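Uncharacterized protein (PDB 2A2L) is of unknown function but belongs to the HbpS-like family, named for a haem-degrading protein, and forms an assembly of eight chains. Local coordinates at residues 63-68 against 98-103; 35-40 against 120-125. All coordinates share one frame; numbering follows the deposited sequence.

Contact 1 (63-68 against 98-103); sequences SLNKAW and QQRIII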
# COMPACT_ATOMS: atom_id res chain seq x y z
N SER A 63 -0.49 -5.49 18.49
CA SER A 63 -1.23 -5.09 19.69
C SER A 63 -2.35 -4.11 19.40
O SER A 63 -3.48 -4.30 19.88
CB SER A 63 -0.29 -4.53 20.76
OG SER A 63 -0.98 -3.62 21.60
N LEU A 64 -2.05 -3.07 18.63
CA LEU A 64 -3.09 -2.15 18.09
C LEU A 64 -4.20 -2.89 17.35
O LEU A 64 -5.37 -2.73 17.64
CB LEU A 64 -2.48 -1.06 17.20
CG LEU A 64 -3.42 0.04 16.70
CD1 LEU A 64 -3.99 0.84 17.87
CD2 LEU A 64 -2.76 0.98 15.65
N ASN A 65 -3.84 -3.73 16.40
CA ASN A 65 -4.89 -4.38 15.61
C ASN A 65 -5.73 -5.40 16.34
O ASN A 65 -6.87 -5.62 15.96
CB ASN A 65 -4.32 -4.94 14.33
CG ASN A 65 -3.73 -3.88 13.48
OD1 ASN A 65 -4.28 -2.77 13.36
ND2 ASN A 65 -2.58 -4.19 12.90
N LYS A 66 -5.16 -6.00 17.37
CA LYS A 66 -5.94 -6.83 18.28
C LYS A 66 -7.00 -5.99 18.94
O LYS A 66 -8.11 -6.45 19.09
CB LYS A 66 -5.07 -7.50 19.34
CG LYS A 66 -4.22 -8.64 18.81
CD LYS A 66 -3.23 -9.13 19.86
CE LYS A 66 -2.70 -10.53 19.56
NZ LYS A 66 -1.73 -10.92 20.62
N ALA A 67 -6.68 -4.75 19.31
CA ALA A 67 -7.67 -3.89 19.95
C ALA A 67 -8.74 -3.52 18.92
O ALA A 67 -9.94 -3.67 19.17
CB ALA A 67 -7.03 -2.62 20.56
N TRP A 68 -8.29 -3.06 17.77
CA TRP A 68 -9.19 -2.68 16.70
C TRP A 68 -10.05 -3.85 16.24
O TRP A 68 -11.22 -3.65 15.92
CB TRP A 68 -8.44 -2.04 15.53
CG TRP A 68 -9.33 -1.66 14.39
CD1 TRP A 68 -9.95 -0.45 14.17
CD2 TRP A 68 -9.70 -2.50 13.29
NE1 TRP A 68 -10.68 -0.50 13.02
CE2 TRP A 68 -10.55 -1.74 12.46
CE3 TRP A 68 -9.43 -3.84 12.95
CZ2 TRP A 68 -11.12 -2.26 11.29
CZ3 TRP A 68 -10.01 -4.36 11.80
CH2 TRP A 68 -10.84 -3.57 10.98
N GLN A 98 -7.12 -4.83 5.12
CA GLN A 98 -5.68 -4.59 5.08
C GLN A 98 -4.92 -5.51 6.05
O GLN A 98 -3.84 -5.15 6.55
CB GLN A 98 -5.36 -3.10 5.32
CG GLN A 98 -5.60 -2.18 4.11
CD GLN A 98 -7.04 -2.22 3.60
OE1 GLN A 98 -7.99 -2.00 4.37
NE2 GLN A 98 -7.21 -2.53 2.32
N GLN A 99 -5.48 -6.69 6.30
CA GLN A 99 -4.97 -7.64 7.28
C GLN A 99 -4.92 -7.10 8.72
O GLN A 99 -4.03 -7.45 9.49
CB GLN A 99 -3.64 -8.24 6.82
CG GLN A 99 -3.68 -8.93 5.42
CD GLN A 99 -3.67 -7.96 4.19
OE1 GLN A 99 -2.90 -6.98 4.13
NE2 GLN A 99 -4.52 -8.25 3.22
N ARG A 100 -5.89 -6.27 9.11
CA ARG A 100 -5.93 -5.71 10.47
C ARG A 100 -6.60 -6.66 11.42
O ARG A 100 -6.49 -6.50 12.64
CB ARG A 100 -6.67 -4.37 10.52
CG ARG A 100 -5.92 -3.20 9.92
CD ARG A 100 -6.53 -1.87 10.35
NE ARG A 100 -6.06 -1.49 11.68
CZ ARG A 100 -6.54 -0.47 12.38
NH1 ARG A 100 -7.49 0.29 11.86
NH2 ARG A 100 -6.05 -0.20 13.59
N ILE A 101 -7.34 -7.64 10.87
CA ILE A 101 -8.07 -8.58 11.73
C ILE A 101 -7.13 -9.62 12.34
O ILE A 101 -6.56 -10.44 11.63
CB ILE A 101 -9.31 -9.23 11.07
CG1 ILE A 101 -10.39 -8.17 10.82
CG2 ILE A 101 -9.90 -10.30 11.99
CD1 ILE A 101 -11.52 -8.65 9.93
N ILE A 102 -6.95 -9.55 13.66
CA ILE A 102 -6.09 -10.52 14.33
C ILE A 102 -6.88 -11.71 14.81
O ILE A 102 -8.04 -11.56 15.20
CB ILE A 102 -5.25 -9.90 15.46
CG1 ILE A 102 -4.55 -8.62 14.98
CG2 ILE A 102 -4.19 -10.89 15.93
CD1 ILE A 102 -3.55 -8.88 13.88
N ILE A 103 -6.28 -12.89 14.73
CA ILE A 103 -7.05 -14.14 14.81
C ILE A 103 -6.46 -15.07 15.86
O ILE A 103 -6.78 -16.25 15.90
CB ILE A 103 -7.13 -14.88 13.43
CG1 ILE A 103 -5.73 -15.09 12.84
CG2 ILE A 103 -8.05 -14.13 12.49
CD1 ILE A 103 -5.67 -16.12 11.75
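The guanidinium of Arg100 lies flat on the indole of Trp68, the two planes 18° apart. Its CZ stands 3.8 Å from the centroid of the Trp68 five-membered ring and close to the ring normal, a cation-pi stack, with NH1 reaching out over CD1 and NE1. Further along the same side chain, Arg100 CB rests against the six-membered ring, 3.6 Å from Trp68 CZ3. At the rim of the indole, near its plane, comes Ile101 CG1. The edge of the guanidinium is taken by Asn65, whose OD1 accepts two bonds, from Arg100 NE at 2.8 Å and from Arg100 NH2 at 3.1 Å. The oxygen sits in the guanidinium plane, but the amide is turned steeply against it, by 77°; NH2 approaches nearly along the C=O axis, whereas NE comes from above the carbonyl plane. A bend in the arginine chain at chi3 (81°) turns the guanidinium toward Asn65 and Trp68, where the side-on grip and the stack together fix its rotation. Leu64 CD2 touches Arg100 NH2 obliquely, in van der Waals contact. From the next residue on, the contact becomes largely apolar: Ile102 CG1 packs on the backbone at Lys66 N, 3.6 Å away, and its CG2 touches Lys66 CG at 3.7 Å. The lysine then runs on, extended, to a salt bridge with Asp130 and a bond to Val122 O. Ser69 OG, bonded to Ile102 N, ties down the loop backbone as well. Ser58 of a second subunit packs on both Trp68 and Ile101, so this site borders a subunit interface. An arginine-tryptophan cation-pi stack and a side-on arginine-asparagine pair thus hold the 98-103 loop on helix 59-72 of the HbpS-like fold.

Contact 2 (35-40 against 120-125); sequences VVFSVV and VGVSGG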
# COMPACT_ATOMS: atom_id res chain seq x y z
N VAL A 35 5.55 -6.64 27.18
CA VAL A 35 4.52 -6.55 26.16
C VAL A 35 4.27 -5.15 25.61
O VAL A 35 4.57 -4.17 26.28
CB VAL A 35 3.20 -7.19 26.62
CG1 VAL A 35 3.40 -8.66 27.00
CG2 VAL A 35 2.58 -6.40 27.75
N VAL A 36 3.70 -5.07 24.40
CA VAL A 36 2.92 -3.89 23.99
C VAL A 36 1.45 -3.92 24.47
O VAL A 36 0.80 -4.96 24.40
CB VAL A 36 3.02 -3.67 22.49
CG1 VAL A 36 2.57 -2.24 22.08
CG2 VAL A 36 4.46 -3.92 22.05
N PHE A 37 0.94 -2.78 24.94
CA PHE A 37 -0.48 -2.62 25.30
C PHE A 37 -1.10 -1.53 24.45
O PHE A 37 -0.51 -0.45 24.27
CB PHE A 37 -0.64 -2.23 26.77
CG PHE A 37 -2.09 -2.10 27.24
CD1 PHE A 37 -2.98 -3.19 27.16
CD2 PHE A 37 -2.55 -0.89 27.79
CE1 PHE A 37 -4.32 -3.09 27.60
CE2 PHE A 37 -3.90 -0.76 28.25
CZ PHE A 37 -4.78 -1.87 28.16
N SER A 38 -2.29 -1.81 23.93
CA SER A 38 -3.02 -0.81 23.17
C SER A 38 -4.44 -0.73 23.63
O SER A 38 -4.95 -1.71 24.14
CB SER A 38 -2.95 -1.10 21.69
OG SER A 38 -1.60 -1.25 21.31
N VAL A 39 -5.04 0.46 23.49
CA VAL A 39 -6.46 0.69 23.73
C VAL A 39 -6.99 1.57 22.63
O VAL A 39 -6.41 2.61 22.33
CB VAL A 39 -6.78 1.44 25.08
CG1 VAL A 39 -8.32 1.53 25.29
CG2 VAL A 39 -6.15 0.75 26.28
N VAL A 40 -8.11 1.16 22.05
CA VAL A 40 -8.81 2.00 21.08
C VAL A 40 -10.10 2.50 21.70
O VAL A 40 -10.71 1.82 22.54
CB VAL A 40 -9.09 1.24 19.76
CG1 VAL A 40 -7.75 0.93 19.03
CG2 VAL A 40 -9.87 -0.07 20.02
N VAL A 120 -9.16 -3.42 24.04
CA VAL A 120 -7.75 -3.49 24.39
C VAL A 120 -7.06 -4.57 23.57
O VAL A 120 -7.71 -5.42 22.98
CB VAL A 120 -7.53 -3.74 25.94
CG1 VAL A 120 -8.28 -2.70 26.80
CG2 VAL A 120 -7.96 -5.17 26.35
N GLY A 121 -5.73 -4.50 23.53
CA GLY A 121 -4.90 -5.44 22.79
C GLY A 121 -3.54 -5.56 23.47
O GLY A 121 -2.94 -4.56 23.84
N VAL A 122 -3.08 -6.80 23.66
CA VAL A 122 -1.75 -7.06 24.25
C VAL A 122 -0.98 -7.98 23.31
O VAL A 122 -1.55 -8.91 22.72
CB VAL A 122 -1.87 -7.73 25.66
CG1 VAL A 122 -0.52 -8.20 26.19
CG2 VAL A 122 -2.46 -6.75 26.66
N SER A 123 0.30 -7.72 23.13
CA SER A 123 1.11 -8.58 22.27
C SER A 123 2.52 -8.64 22.81
O SER A 123 2.98 -7.69 23.43
CB SER A 123 1.12 -8.06 20.83
OG SER A 123 1.82 -8.94 19.98
N GLY A 124 3.19 -9.77 22.58
CA GLY A 124 4.62 -9.89 22.84
C GLY A 124 4.94 -10.96 23.88
O GLY A 124 6.10 -11.20 24.19
N GLY A 125 3.90 -11.60 24.42
CA GLY A 125 4.10 -12.83 25.16
C GLY A 125 3.71 -13.99 24.29
O GLY A 125 3.56 -13.84 23.08
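Phe37 carries the side-chain part of this contact, reaching across to the neighbouring strand from the sheet face that it shares with Val39, Val120 and Val122. From CB, its CG is anti to the backbone N (chi1 -178°), which carries the ring alongside Val122, its cross-strand partner, and Val120, diagonally across. CD1 meets Val122 CG2 at 3.6 Å, the methyl lying at the ring edge, and has Gly121 O about as near. CE1 then comes to 3.7 Å from Val120 CB, and CZ, at the tip, ends 3.8 Å from Val120 CG1. Helices 14-30 and 127-143 cover the ring, through Met20, Ala21, Val24 and Ala137. Val39 CG2 lies alongside Val120 CG1, both side chains pointing the same way, and Val35 packs its CB against Val122 CG1 just before the strand begins.

The backbones run antiparallel, at 164°. Val36-Ser123 and Ser38-Gly121 are hydrogen-bonded pairs, each bonded in both directions, with Ser38 N to Gly121 O at 2.8 Å and Ser123 N to Val36 O at 3.1 Å. Phe37-Val122, a non-hydrogen-bonded pair, lies between them, and Val39-Val120, another, lies beyond Ser38-Gly121. Three CA-H...O contacts supplement the ladder, including one from Val122 CA to Val36 O at 3.3 Å. Past the last pair, Gly124 turns the chain with a positive phi (119°), a conformation suited to glycine.

The two faces differ in chemistry. Phe37, Val39, Val120 and Val122 make one face largely apolar where the helices pack, while Val36, Ser38 and Ser123 face helix 59-72, where Ser38 OG bonds to Ser63 OG. Four backbone bonds in this buried centre of the sheet satisfy the polar groups that pair across it, and the side chains on the apolar face add mainly dispersion and hydrophobic burial.

Contacts 1 and 2 are layers of one core, their centres about 11 Å apart, with helix 59-72 common to both: one side of the helix holds the 98-103 loop and another lies on the sheet. In sequence, contact 1 falls wholly between the two strand segments of contact 2. Two polar bonds probably join them, Ser63 OG to Ser38 OG at 2.5 Å and Lys66 NZ to Val122 O at 2.9 Å. Loop, helix and central strands are therefore coupled through buried residues, and only contact 1 touches other subunits.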